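Local coordinates for protein methylaspartate ammonia-lyase (PDB 1KKO) that catalyses the reversible anti elimination of ammonia from L-threo-3-methylaspartate to give mesaconate, with magnesium as cofactor, at residues Gly78-Leu83 against Val305-Cys310; His232-Ile237 against Pro380-Ile385; Glu273-Ala278 against Thr289-Glu294; Gly279-Gln284 against Val317-Ala322; Val328-Pro333 against Leu346-His351. One frame throughout, in Å; residues are numbered along the deposited sequence.

Contact 1 of 5, residues Gly78-Leu83 against Val305-Cys310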
# COMPACT_ATOMS: atom_id res chain seq x y z
N GLY A 78 2.76 9.26 24.50
CA GLY A 78 4.14 9.73 24.51
C GLY A 78 4.38 11.18 24.14
O GLY A 78 5.40 11.51 23.56
N GLY A 79 3.43 12.05 24.48
CA GLY A 79 3.56 13.47 24.21
C GLY A 79 3.08 13.90 22.84
O GLY A 79 3.13 15.08 22.52
N ARG A 80 2.59 12.95 22.05
CA ARG A 80 2.14 13.25 20.70
C ARG A 80 0.78 13.93 20.70
O ARG A 80 0.03 13.89 21.67
CB ARG A 80 2.02 11.99 19.87
CG ARG A 80 3.29 11.29 19.63
CD ARG A 80 3.08 10.03 18.84
NE ARG A 80 4.35 9.37 18.69
CZ ARG A 80 4.70 8.24 19.27
NH1 ARG A 80 5.93 7.77 19.08
NH2 ARG A 80 3.83 7.55 20.00
N ASP A 81 0.46 14.55 19.57
CA ASP A 81 -0.83 15.16 19.40
C ASP A 81 -1.89 14.06 19.36
O ASP A 81 -1.58 12.90 19.15
CB ASP A 81 -0.84 15.98 18.13
CG ASP A 81 -0.15 17.32 18.28
OD1 ASP A 81 0.52 17.59 19.30
OD2 ASP A 81 -0.22 18.18 17.38
N PRO A 82 -3.15 14.44 19.56
CA PRO A 82 -4.25 13.48 19.62
C PRO A 82 -4.56 12.74 18.32
O PRO A 82 -4.07 13.15 17.28
CB PRO A 82 -5.45 14.36 19.99
CG PRO A 82 -4.90 15.63 20.45
CD PRO A 82 -3.60 15.83 19.78
N LEU A 83 -5.37 11.69 18.35
CA LEU A 83 -5.74 11.03 17.09
C LEU A 83 -6.44 12.07 16.22
O LEU A 83 -7.02 13.05 16.70
CB LEU A 83 -6.59 9.78 17.29
CG LEU A 83 -8.08 9.93 17.62
CD1 LEU A 83 -8.67 8.55 17.83
CD2 LEU A 83 -8.33 10.80 18.83
N VAL A 305 18.44 2.71 19.64
CA VAL A 305 17.69 3.72 18.92
C VAL A 305 16.67 4.38 19.84
O VAL A 305 15.85 3.69 20.46
CB VAL A 305 16.93 3.09 17.74
CG1 VAL A 305 16.30 4.18 16.87
CG2 VAL A 305 17.83 2.21 16.91
N ALA A 306 16.69 5.70 19.93
CA ALA A 306 15.68 6.45 20.67
C ALA A 306 14.42 6.55 19.85
O ALA A 306 14.45 6.63 18.63
CB ALA A 306 16.18 7.81 21.00
N ASP A 307 13.29 6.57 20.53
CA ASP A 307 12.00 6.71 19.86
C ASP A 307 11.03 7.43 20.80
O ASP A 307 10.75 8.61 20.62
CB ASP A 307 11.50 5.33 19.45
CG ASP A 307 10.14 5.36 18.82
OD1 ASP A 307 9.71 6.41 18.29
OD2 ASP A 307 9.42 4.34 18.81
N GLU A 308 10.55 6.72 21.82
CA GLU A 308 9.63 7.32 22.79
C GLU A 308 10.23 8.59 23.40
O GLU A 308 11.39 8.62 23.80
CB GLU A 308 9.33 6.33 23.93
CG GLU A 308 8.79 4.96 23.52
CD GLU A 308 9.87 3.91 23.29
OE1 GLU A 308 11.03 4.26 22.98
OE2 GLU A 308 9.54 2.70 23.42
N TRP A 309 9.40 9.63 23.46
CA TRP A 309 9.72 10.94 24.04
C TRP A 309 10.63 11.78 23.16
O TRP A 309 11.01 12.89 23.54
CB TRP A 309 10.26 10.82 25.47
CG TRP A 309 9.27 10.08 26.30
CD1 TRP A 309 9.36 8.80 26.73
CD2 TRP A 309 7.98 10.54 26.72
NE1 TRP A 309 8.23 8.44 27.42
CE2 TRP A 309 7.37 9.50 27.43
CE3 TRP A 309 7.30 11.75 26.58
CZ2 TRP A 309 6.09 9.61 27.97
CZ3 TRP A 309 6.03 11.86 27.14
CH2 TRP A 309 5.45 10.80 27.83
N CYS A 310 10.94 11.28 21.96
CA CYS A 310 11.76 12.00 21.00
C CYS A 310 10.86 12.28 19.80
O CYS A 310 10.88 11.56 18.82
CB CYS A 310 12.97 11.17 20.61
SG CYS A 310 14.14 12.08 19.60
O HOH W 1 6.89 9.73 22.15
O HOH W 2 6.75 5.44 20.37

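Contact 2 of 5, residues His232-Ile237 against Pro380-Ile385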
# COMPACT_ATOMS: atom_id res chain seq x y z
N HIS A 232 23.51 -9.27 3.31
CA HIS A 232 23.97 -9.13 4.68
C HIS A 232 23.22 -7.96 5.31
O HIS A 232 23.80 -6.89 5.54
CB HIS A 232 25.48 -8.85 4.66
CG HIS A 232 26.17 -9.01 5.99
ND1 HIS A 232 26.48 -7.94 6.80
CD2 HIS A 232 26.65 -10.11 6.61
CE1 HIS A 232 27.10 -8.38 7.88
NE2 HIS A 232 27.21 -9.69 7.80
N PRO A 233 21.93 -8.14 5.58
CA PRO A 233 21.13 -7.03 6.09
C PRO A 233 21.42 -6.70 7.55
O PRO A 233 22.05 -7.46 8.27
CB PRO A 233 19.71 -7.56 5.97
CG PRO A 233 19.88 -9.01 6.18
CD PRO A 233 21.12 -9.35 5.40
N THR A 234 20.92 -5.55 7.96
CA THR A 234 20.99 -5.13 9.35
C THR A 234 19.72 -5.53 10.07
O THR A 234 18.63 -5.46 9.50
CB THR A 234 21.18 -3.62 9.41
OG1 THR A 234 22.52 -3.32 9.00
CG2 THR A 234 21.07 -3.06 10.83
N LEU A 235 19.86 -5.97 11.32
CA LEU A 235 18.72 -6.32 12.15
C LEU A 235 18.36 -5.14 13.04
O LEU A 235 19.22 -4.52 13.65
CB LEU A 235 19.04 -7.55 13.01
CG LEU A 235 19.61 -8.74 12.24
CD1 LEU A 235 19.78 -9.91 13.20
CD2 LEU A 235 18.71 -9.11 11.06
N HIS A 236 17.07 -4.83 13.11
CA HIS A 236 16.58 -3.70 13.88
C HIS A 236 15.27 -4.17 14.48
O HIS A 236 14.32 -4.49 13.76
CB HIS A 236 16.43 -2.50 12.94
CG HIS A 236 15.88 -1.25 13.55
ND1 HIS A 236 16.22 -0.01 13.06
CD2 HIS A 236 14.98 -1.04 14.53
CE1 HIS A 236 15.55 0.92 13.71
NE2 HIS A 236 14.78 0.32 14.61
N ILE A 237 15.25 -4.26 15.80
CA ILE A 237 14.11 -4.77 16.54
C ILE A 237 13.67 -3.75 17.57
O ILE A 237 14.50 -3.20 18.28
CB ILE A 237 14.49 -6.11 17.21
CG1 ILE A 237 14.76 -7.17 16.13
CG2 ILE A 237 13.40 -6.56 18.18
CD1 ILE A 237 15.42 -8.45 16.64
N PRO A 380 19.40 10.63 5.46
CA PRO A 380 19.38 9.88 6.72
C PRO A 380 20.07 8.53 6.49
O PRO A 380 20.25 8.10 5.36
CB PRO A 380 17.89 9.69 6.98
CG PRO A 380 17.30 9.65 5.59
CD PRO A 380 18.06 10.72 4.85
N MSE A 381 20.44 7.87 7.58
CA MSE A 381 21.04 6.55 7.53
C MSE A 381 20.06 5.42 7.23
O MSE A 381 20.46 4.36 6.77
CB MSE A 381 21.68 6.29 8.89
CG MSE A 381 23.16 6.30 8.82
SE MSE A 381 23.73 4.55 8.30
CE MSE A 381 23.87 3.71 9.99
N ARG A 382 18.78 5.66 7.51
CA ARG A 382 17.77 4.63 7.41
C ARG A 382 16.43 5.27 7.18
O ARG A 382 16.18 6.36 7.67
CB ARG A 382 17.74 3.87 8.73
CG ARG A 382 16.88 2.62 8.78
CD ARG A 382 17.23 1.69 9.94
NE ARG A 382 18.63 1.33 9.87
CZ ARG A 382 19.36 0.84 10.86
NH1 ARG A 382 18.82 0.56 12.03
NH2 ARG A 382 20.65 0.62 10.67
N MSE A 383 15.56 4.60 6.43
CA MSE A 383 14.21 5.10 6.20
C MSE A 383 13.21 3.96 6.32
O MSE A 383 13.42 2.88 5.79
CB MSE A 383 14.10 5.73 4.82
CG MSE A 383 12.67 6.14 4.47
SE MSE A 383 12.55 7.34 2.95
CE MSE A 383 13.57 6.37 1.72
N LEU A 384 12.13 4.22 7.02
CA LEU A 384 11.08 3.24 7.21
C LEU A 384 10.27 2.97 5.94
O LEU A 384 9.83 3.89 5.26
CB LEU A 384 10.12 3.71 8.30
CG LEU A 384 8.91 2.82 8.61
CD1 LEU A 384 9.34 1.49 9.23
CD2 LEU A 384 7.95 3.56 9.52
N ILE A 385 10.06 1.68 5.66
CA ILE A 385 9.14 1.25 4.62
C ILE A 385 7.72 1.43 5.18
O ILE A 385 7.35 0.84 6.19
CB ILE A 385 9.45 -0.19 4.22
CG1 ILE A 385 10.81 -0.26 3.55
CG2 ILE A 385 8.37 -0.73 3.31
CD1 ILE A 385 11.38 -1.64 3.42

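Contact 3 of 5, residues Glu273-Ala278 against Thr289-Glu294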
# COMPACT_ATOMS: atom_id res chain seq x y z
N GLU A 273 15.69 -0.84 19.26
CA GLU A 273 14.96 0.41 19.42
C GLU A 273 14.09 0.38 20.67
O GLU A 273 13.48 -0.64 20.99
CB GLU A 273 14.12 0.69 18.17
CG GLU A 273 13.35 2.01 18.23
CD GLU A 273 12.78 2.45 16.90
OE1 GLU A 273 12.74 1.65 15.95
OE2 GLU A 273 12.34 3.61 16.82
N GLY A 274 14.04 1.51 21.36
CA GLY A 274 13.21 1.65 22.54
C GLY A 274 13.50 0.66 23.65
O GLY A 274 12.59 0.02 24.16
N PRO A 275 14.74 0.50 24.07
CA PRO A 275 15.02 -0.50 25.10
C PRO A 275 14.29 -0.25 26.43
O PRO A 275 13.91 -1.23 27.09
CB PRO A 275 16.54 -0.39 25.29
CG PRO A 275 16.88 0.96 24.81
CD PRO A 275 15.98 1.18 23.62
N VAL A 276 14.10 1.01 26.78
CA VAL A 276 13.42 1.39 28.01
C VAL A 276 12.47 2.53 27.72
O VAL A 276 12.61 3.22 26.71
CB VAL A 276 14.45 1.87 29.06
CG1 VAL A 276 15.46 0.80 29.34
CG2 VAL A 276 15.13 3.14 28.56
N ASP A 277 11.47 2.71 28.58
CA ASP A 277 10.58 3.85 28.50
C ASP A 277 10.50 4.46 29.90
O ASP A 277 9.76 3.98 30.76
CB ASP A 277 9.20 3.45 28.01
CG ASP A 277 8.25 4.63 27.92
OD1 ASP A 277 8.62 5.75 28.32
OD2 ASP A 277 7.10 4.52 27.46
N ALA A 278 11.25 5.54 30.11
CA ALA A 278 11.32 6.21 31.40
C ALA A 278 10.11 7.10 31.68
O ALA A 278 10.02 7.67 32.77
CB ALA A 278 12.60 7.02 31.49
N THR A 289 21.37 7.36 27.73
CA THR A 289 22.78 7.74 27.86
C THR A 289 23.52 6.71 28.69
O THR A 289 24.60 6.26 28.34
CB THR A 289 22.90 9.13 28.49
OG1 THR A 289 22.29 10.11 27.64
CG2 THR A 289 24.36 9.56 28.61
N ALA A 290 22.91 6.32 29.81
CA ALA A 290 23.50 5.31 30.68
C ALA A 290 23.63 3.94 30.01
O ALA A 290 24.63 3.26 30.18
CB ALA A 290 22.71 5.21 31.96
N ILE A 291 22.63 3.52 29.23
CA ILE A 291 22.75 2.26 28.52
C ILE A 291 23.88 2.33 27.49
O ILE A 291 24.66 1.38 27.36
CB ILE A 291 21.41 1.86 27.84
CG1 ILE A 291 20.33 1.62 28.89
CG2 ILE A 291 21.60 0.61 26.97
CD1 ILE A 291 18.92 1.53 28.31
N THR A 292 23.94 3.43 26.76
CA THR A 292 24.98 3.63 25.75
C THR A 292 26.36 3.55 26.41
O THR A 292 27.25 2.87 25.91
CB THR A 292 24.76 4.98 25.07
OG1 THR A 292 23.51 4.95 24.36
CG2 THR A 292 25.80 5.24 23.97
N LYS A 293 26.51 4.23 27.55
CA LYS A 293 27.77 4.21 28.30
C LYS A 293 28.19 2.79 28.62
O LYS A 293 29.35 2.41 28.43
CB LYS A 293 27.62 5.01 29.59
CG LYS A 293 28.93 5.21 30.36
CD LYS A 293 28.69 5.80 31.74
CE LYS A 293 30.00 6.03 32.48
NZ LYS A 293 29.79 6.35 33.91
N GLU A 294 27.27 1.98 29.14
CA GLU A 294 27.61 0.61 29.49
C GLU A 294 27.90 -0.27 28.26
O GLU A 294 28.79 -1.13 28.30
CB GLU A 294 26.54 -0.02 30.38
CG GLU A 294 26.82 -1.45 30.81
CD GLU A 294 27.99 -1.60 31.78
OE1 GLU A 294 28.57 -0.58 32.22
OE2 GLU A 294 28.34 -2.75 32.09

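Contact 4 of 5, residues Gly279-Gln284 against Val317-Ala322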
# COMPACT_ATOMS: atom_id res chain seq x y z
N GLY A 279 9.21 7.26 30.72
CA GLY A 279 7.96 7.97 30.96
C GLY A 279 7.96 9.47 30.79
O GLY A 279 6.93 10.13 30.94
N ASN A 280 9.12 10.04 30.50
CA ASN A 280 9.22 11.46 30.24
C ASN A 280 10.54 11.69 29.53
O ASN A 280 11.44 10.86 29.60
CB ASN A 280 9.12 12.30 31.52
CG ASN A 280 10.23 12.02 32.49
OD1 ASN A 280 11.36 12.43 32.28
ND2 ASN A 280 9.91 11.32 33.56
N LYS A 281 10.63 12.82 28.87
CA LYS A 281 11.78 13.13 28.06
C LYS A 281 13.11 13.24 28.83
O LYS A 281 14.08 12.57 28.49
CB LYS A 281 11.47 14.37 27.25
CG LYS A 281 12.56 14.84 26.39
CD LYS A 281 12.14 16.14 25.78
CE LYS A 281 13.30 16.82 25.14
NZ LYS A 281 12.91 18.14 24.60
N PRO A 282 13.21 14.07 29.87
CA PRO A 282 14.50 14.17 30.57
C PRO A 282 15.01 12.83 31.12
O PRO A 282 16.20 12.53 30.99
CB PRO A 282 14.23 15.18 31.69
CG PRO A 282 13.03 15.91 31.29
CD PRO A 282 12.20 14.97 30.44
N ASP A 283 14.13 12.04 31.74
CA ASP A 283 14.55 10.75 32.26
C ASP A 283 14.90 9.76 31.14
O ASP A 283 15.76 8.92 31.31
CB ASP A 283 13.48 10.13 33.17
CG ASP A 283 13.31 10.88 34.48
OD1 ASP A 283 14.21 11.66 34.87
OD2 ASP A 283 12.30 10.72 35.19
N GLN A 284 14.20 9.86 30.01
CA GLN A 284 14.47 8.98 28.88
C GLN A 284 15.88 9.24 28.32
O GLN A 284 16.63 8.31 28.06
CB GLN A 284 13.41 9.16 27.79
CG GLN A 284 13.53 8.19 26.63
CD GLN A 284 13.27 6.75 27.01
OE1 GLN A 284 12.75 6.47 28.10
NE2 GLN A 284 13.59 5.83 26.11
N VAL A 317 17.11 17.30 18.70
CA VAL A 317 18.29 18.07 19.07
C VAL A 317 18.74 17.70 20.48
O VAL A 317 19.94 17.47 20.72
CB VAL A 317 18.01 19.57 18.95
CG1 VAL A 317 19.08 20.40 19.62
CG2 VAL A 317 17.88 19.95 17.49
N ASP A 318 17.80 17.61 21.41
CA ASP A 318 18.13 17.31 22.81
C ASP A 318 18.70 15.90 22.99
O ASP A 318 19.68 15.70 23.72
CB ASP A 318 16.89 17.50 23.69
CG ASP A 318 16.45 18.95 23.79
OD1 ASP A 318 17.24 19.88 23.49
OD2 ASP A 318 15.30 19.25 24.17
N PHE A 319 18.10 14.91 22.33
CA PHE A 319 18.63 13.56 22.41
C PHE A 319 20.03 13.48 21.78
O PHE A 319 20.90 12.76 22.27
CB PHE A 319 17.70 12.55 21.74
CG PHE A 319 16.56 12.06 22.61
CD1 PHE A 319 15.46 12.86 22.86
CD2 PHE A 319 16.60 10.80 23.15
CE1 PHE A 319 14.42 12.40 23.65
CE2 PHE A 319 15.56 10.33 23.94
CZ PHE A 319 14.48 11.13 24.17
N THR A 320 20.23 14.20 20.68
CA THR A 320 21.51 14.26 20.01
C THR A 320 22.59 14.93 20.86
O THR A 320 23.67 14.38 21.04
CB THR A 320 21.34 15.00 18.69
OG1 THR A 320 20.46 14.25 17.84
CG2 THR A 320 22.66 15.12 17.93
N ASP A 321 22.27 16.10 21.40
CA ASP A 321 23.26 16.86 22.17
C ASP A 321 23.73 16.09 23.39
O ASP A 321 24.84 16.29 23.85
CB ASP A 321 22.67 18.17 22.64
CG ASP A 321 22.47 19.17 21.52
OD1 ASP A 321 22.97 18.94 20.40
OD2 ASP A 321 21.84 20.23 21.71
N ALA A 322 22.87 15.25 23.94
CA ALA A 322 23.20 14.47 25.12
C ALA A 322 24.05 13.24 24.81
O ALA A 322 24.51 12.57 25.72
CB ALA A 322 21.91 14.04 25.80

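Contact 5 of 5, residues Val328-Pro333 against Leu346-His351. With SO4 (sulfate ion), chain C.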
# COMPACT_ATOMS: atom_id res chain seq x y z
N VAL A 328 18.44 7.91 16.29
CA VAL A 328 17.15 8.40 16.74
C VAL A 328 16.10 8.21 15.65
O VAL A 328 16.37 8.47 14.48
CB VAL A 328 17.17 9.91 17.09
CG1 VAL A 328 17.97 10.16 18.35
CG2 VAL A 328 17.71 10.72 15.97
N GLN A 329 14.92 7.74 16.03
CA GLN A 329 13.80 7.69 15.08
C GLN A 329 13.14 9.07 14.98
O GLN A 329 12.50 9.53 15.94
CB GLN A 329 12.71 6.65 15.39
CG GLN A 329 11.69 6.72 14.23
CD GLN A 329 10.48 5.81 14.25
OE1 GLN A 329 9.53 6.06 13.50
NE2 GLN A 329 10.49 4.79 15.10
N ILE A 330 13.32 9.71 13.83
CA ILE A 330 12.67 10.95 13.46
C ILE A 330 11.32 10.47 12.90
O ILE A 330 11.22 10.03 11.76
CB ILE A 330 13.55 11.67 12.42
CG1 ILE A 330 14.93 11.99 13.03
CG2 ILE A 330 12.89 12.93 11.88
CD1 ILE A 330 15.94 12.49 12.02
N LYS A 331 10.31 10.46 13.76
CA LYS A 331 9.02 9.86 13.42
C LYS A 331 8.22 10.92 12.69
O LYS A 331 7.53 11.75 13.30
CB LYS A 331 8.31 9.33 14.65
CG LYS A 331 7.13 8.46 14.30
CD LYS A 331 6.56 7.73 15.50
CE LYS A 331 5.78 6.48 15.10
NZ LYS A 331 6.68 5.35 14.81
N THR A 332 8.32 10.89 11.37
CA THR A 332 7.99 12.06 10.57
C THR A 332 6.69 12.81 10.87
O THR A 332 6.74 14.01 10.97
CB THR A 332 8.13 11.77 9.06
OG1 THR A 332 7.21 10.75 8.65
CG2 THR A 332 9.54 11.27 8.70
N PRO A 333 5.53 12.18 11.05
CA PRO A 333 4.32 13.00 11.26
C PRO A 333 4.40 13.83 12.53
O PRO A 333 3.80 14.89 12.63
CB PRO A 333 3.19 11.96 11.34
CG PRO A 333 3.74 10.74 10.71
CD PRO A 333 5.20 10.74 11.06
N LEU A 346 19.72 16.73 9.11
CA LEU A 346 20.98 17.47 8.97
C LEU A 346 21.63 17.70 10.33
O LEU A 346 22.86 17.64 10.44
CB LEU A 346 20.74 18.82 8.27
CG LEU A 346 20.22 18.75 6.83
CD1 LEU A 346 20.21 20.11 6.18
CD2 LEU A 346 20.97 17.77 5.97
N TYR A 347 20.84 17.97 11.37
CA TYR A 347 21.40 18.20 12.70
C TYR A 347 22.06 16.92 13.20
O TYR A 347 23.18 16.94 13.73
CB TYR A 347 20.32 18.67 13.69
CG TYR A 347 20.91 19.18 14.97
CD1 TYR A 347 21.23 20.52 15.11
CD2 TYR A 347 21.16 18.34 16.03
CE1 TYR A 347 21.79 21.00 16.27
CE2 TYR A 347 21.74 18.80 17.19
CZ TYR A 347 22.04 20.14 17.31
OH TYR A 347 22.60 20.61 18.48
N CYS A 348 21.37 15.80 13.03
CA CYS A 348 21.93 14.51 13.42
C CYS A 348 23.23 14.25 12.68
O CYS A 348 24.25 13.91 13.29
CB CYS A 348 20.96 13.37 13.12
SG CYS A 348 19.52 13.32 14.22
N ASN A 349 23.19 14.41 11.36
CA ASN A 349 24.37 14.13 10.54
C ASN A 349 25.57 14.98 10.94
O ASN A 349 26.69 14.49 10.98
CB ASN A 349 24.06 14.30 9.05
CG ASN A 349 23.12 13.23 8.51
OD1 ASN A 349 22.79 12.29 9.20
ND2 ASN A 349 22.70 13.38 7.25
N LYS A 350 25.33 16.25 11.23
CA LYS A 350 26.40 17.16 11.60
C LYS A 350 27.05 16.74 12.88
O LYS A 350 28.26 16.90 13.05
CB LYS A 350 25.85 18.58 11.76
CG LYS A 350 26.92 19.61 12.16
CD LYS A 350 26.34 21.02 12.14
CE LYS A 350 27.32 22.03 12.70
NZ LYS A 350 26.68 23.34 13.03
N HIS A 351 26.26 16.20 13.80
CA HIS A 351 26.75 15.89 15.13
C HIS A 351 27.09 14.38 15.35
O HIS A 351 27.48 13.98 16.44
CB HIS A 351 25.77 16.48 16.13
CG HIS A 351 25.64 17.97 16.01
ND1 HIS A 351 24.60 18.59 15.36
CD2 HIS A 351 26.46 18.97 16.42
CE1 HIS A 351 24.75 19.90 15.41
NE2 HIS A 351 25.88 20.16 16.04
S SO4 C . 4.06 2.80 13.95
O1 SO4 C . 3.28 4.06 14.03
O2 SO4 C . 3.40 1.91 14.97
O3 SO4 C . 3.96 2.22 12.62
O4 SO4 C . 5.49 2.96 14.33

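Contact 1 of 5, residues Gly78-Leu83 against Val305-Cys310
Trp-309 lays the six-membered half of its indole over the backbone of Gly-78. The CA of Gly-78 stands 3.9 Å from the centroid of that ring and 17° off its normal, a CH-pi contact over the face, while the carbonyl C of Gly-78 comes within 3.5 Å of Trp-309 CZ3. The CB of Trp-309 starts out away from the glycines; CG, placed beside the backbone N (chi1 -56°), brings the ring back to them. Glycine suits both places: Gly-78 has a positive phi, and at Gly-79 a side chain would run into the indole and the carbonyl O of Gly-78. One water donates to Gly-78 O at 2.7 Å and accepts from Trp-309 N at 2.8 Å. Indole NE1 turns to Asp-277.

Arg-80, extended from CG to NE, brings NH1 to 4.1 Å from OD1 of Asp-307, too far for a salt bridge. A second water, lying in the guanidinium plane, accepts from NH1 and donates to OD2 of Asp-307, a magnesium ligand. Arg-80 NE pairs with Asp-334. Arginine, with several N-H groups, can thus serve more than one partner.

A loop of the N-terminal region here reaches over the C-terminal end of the barrel strands beside the metal site, as in the enolase superfamily: segment 78-83, between strand 64-69 and helix 86-101, meets segment 305-310, which leads from strand 303-306 to helix 313-321.

Contact 2 of 5, residues His232-Ile237 against Pro380-Ile385
Arg-382 and His-236 share the polar part of this contact, a hydrogen bond from NH1 of Arg-382 to ND1 of His-236 at 2.9 Å. It is somewhat bent, with 143° at the hydrogen. The acceptor lies close to the guanidinium plane, but the donor sits 26° out of the imidazole plane, and the two flat groups are steeply inclined to each other. A bend in the arginine chain at CG-CD (chi3 -57°) turns the guanidinium toward the ring. With ND1 occupied, NE2 of His-236 meets Glu-273, a magnesium ligand, so histidine suits a place where one ring must engage partners at both nitrogens.

Van der Waals contact is slight: the methyl CG2 of Thr-234 approaches NH2 of Arg-382 at 3.7 Å. Aromatic neighbours surround the pair: Phe-170 stacks on His-236, Tyr-356 meets it edge-to-face, and Tyr-271 forms a cation-pi pair with Arg-382.

The nearest CA atoms, those of Thr-234 and Arg-382, are 10.5 Å apart, a gap bridged by side chains alone. Strands 234-238 and 382-384 are not neighbours in the sheet, and their inward residues meet in the middle, as expected of the interior of the TIM barrel that the enolase superfamily shares.

Contact 3 of 5, residues Glu273-Ala278 against Thr289-Glu294
Ile-291 pushes its terminal methyl, CD1, against the branched side chain of Val-276, and the two meet tip to tip. CD1 of Ile-291 lies 3.7 Å from CG1 of Val-276 and 4.1 Å from its CG2, so it touches both prongs of the fork. The same methyl also reaches CG of Pro-275 at 4.1 Å, here crossing the proline ring at a slant. Ile-291 holds CG1 beside its own backbone N (chi1 -64°) and continues nearly straight to CD1 (chi2 167°), which carries the methyl well off the helix. Isoleucine suits such a place: its longer branch spans to the loop, while its beta-branching restricts the rotation at CB.

The loop is the one that leaves strand 270-273 just after Glu-273, a magnesium ligand. Gly-274 turns it with a positive phi, and Pro-275 and Val-276 then direct their side chains toward helix 281-298, the helix into which the same loop leads. Within the beta-alpha unit the helix thus packs back against the loop that follows its own strand. Ile-291 also packs on Ile-304 of strand 303-306 and Pro-251 of helix 251-260, while on the helix Thr-292 OG1 bonds to Ser-324 O.

Across these two segments the contact consists of carbon against carbon; its hold is therefore hydrophobic burial and close packing, which depend on the fit of shapes more than on direction.

Contact 4 of 5, residues Gly279-Gln284 against Val317-Ala322
This is a helix-to-helix contact on the outside of the TIM barrel, where the first turn of helix 281-298 meets the last turns of helix 313-321. These successive helices, with strand 303-306 between them in the chain, join through a salt bridge and a patch of apolar packing.

The salt bridge runs from NZ of Lys-281 to OD2 of Asp-318, 2.7 Å long, and uses the anti lone pair of that oxygen. Lys-281 leaves its helix with CG anti to the backbone N (chi1 178°) and stays extended to the end, crossing Asp-318 at about a right angle. NZ also pairs with Asp-315, so two carboxylates hold the ammonium, and lysine has the reach for both.

Beside the bridge lies the ring of Phe-319. CG of Gln-284 comes to its edge, in the ring plane, 3.9 Å from CZ, and CG of Lys-281 is 4.1 Å from CE1. Gln-284 thus packs with its methylene while its amide serves the preceding loop: OE1 accepts from Ala-278 N and NE2 donates to Val-276 O. Phe-319 also packs on Ile-285 and Leu-288.

Asn-280 is the N-cap of helix 281-298, a usual place for asparagine, and Pro-282 suits the first turn, where a backbone N has no helical acceptor. OD1 of Asn-280 accepts from Asp-283 N at 2.8 Å, nearly straight at 164°. Its ND2 in turn reaches Asp-283 OD2 at 3.0 Å, meeting that oxygen from above the carboxylate plane.

Contact 5 of 5, residues Val328-Pro333 against Leu346-His351
A single thiol carries the helix side of this contact: SG of Cys-348 meets CG2 of Val-328 at 3.6 Å and, more loosely, CD1 of Ile-330 at 4.3 Å. Chi1 of -70° sets CG1 of Val-328 opposite the carbonyl carbon; CG2, between the backbone N and that carbon, meets the sulfur. Small and weakly polar, cysteine suits a buried helix face close to the strand, and valine and isoleucine are the beta-branched residues that strands favour. Ile-316 of helix 313-321 touches both Ile-330 and Cys-348.

Strand 327-330 and helix 339-351 begin a beta-alpha-beta crossover completed by strand 354-357, one step round the barrel. Alternation along the strand sends Val-328 and Ile-330 outward to the helix, and Gln-329 the other way, into the active site.

There Gln-329, which binds the substrate, donates through NE2 to Glu-273. Its OE1 accepts from NZ of Lys-331, the proton acceptor, at 3.2 Å, with the donor tilted 32° from the carbonyl plane. NZ bonds as well to Gly-359 O and, at 2.7 Å, to O4 of a sulfate ion that probably came from the crystallisation liquor. Thr-360, Cys-361 and Gln-172, all substrate-binding residues, also bond to that sulfate.

From the N terminus, contact 1 opens first, at 78-83, and closes at 305-310, tying a loop of the N-terminal region to the barrel. Contact 2 opens at 232-237, inside the span that contact 1 closes, and ends at 380-385, so the two cross; its span takes in most of the barrel and joins strands that are not neighbours. Contact 3 is a short closure between a strand end and the following helix, nested inside both. Contact 4 starts inside contact 3 and ends beyond contact 1, crossing both while staying within contact 2, and links successive outer helices. Contact 5 comes after contacts 1, 3 and 4 have closed, nested in contact 2, and joins strand 327-330 to helix 339-351.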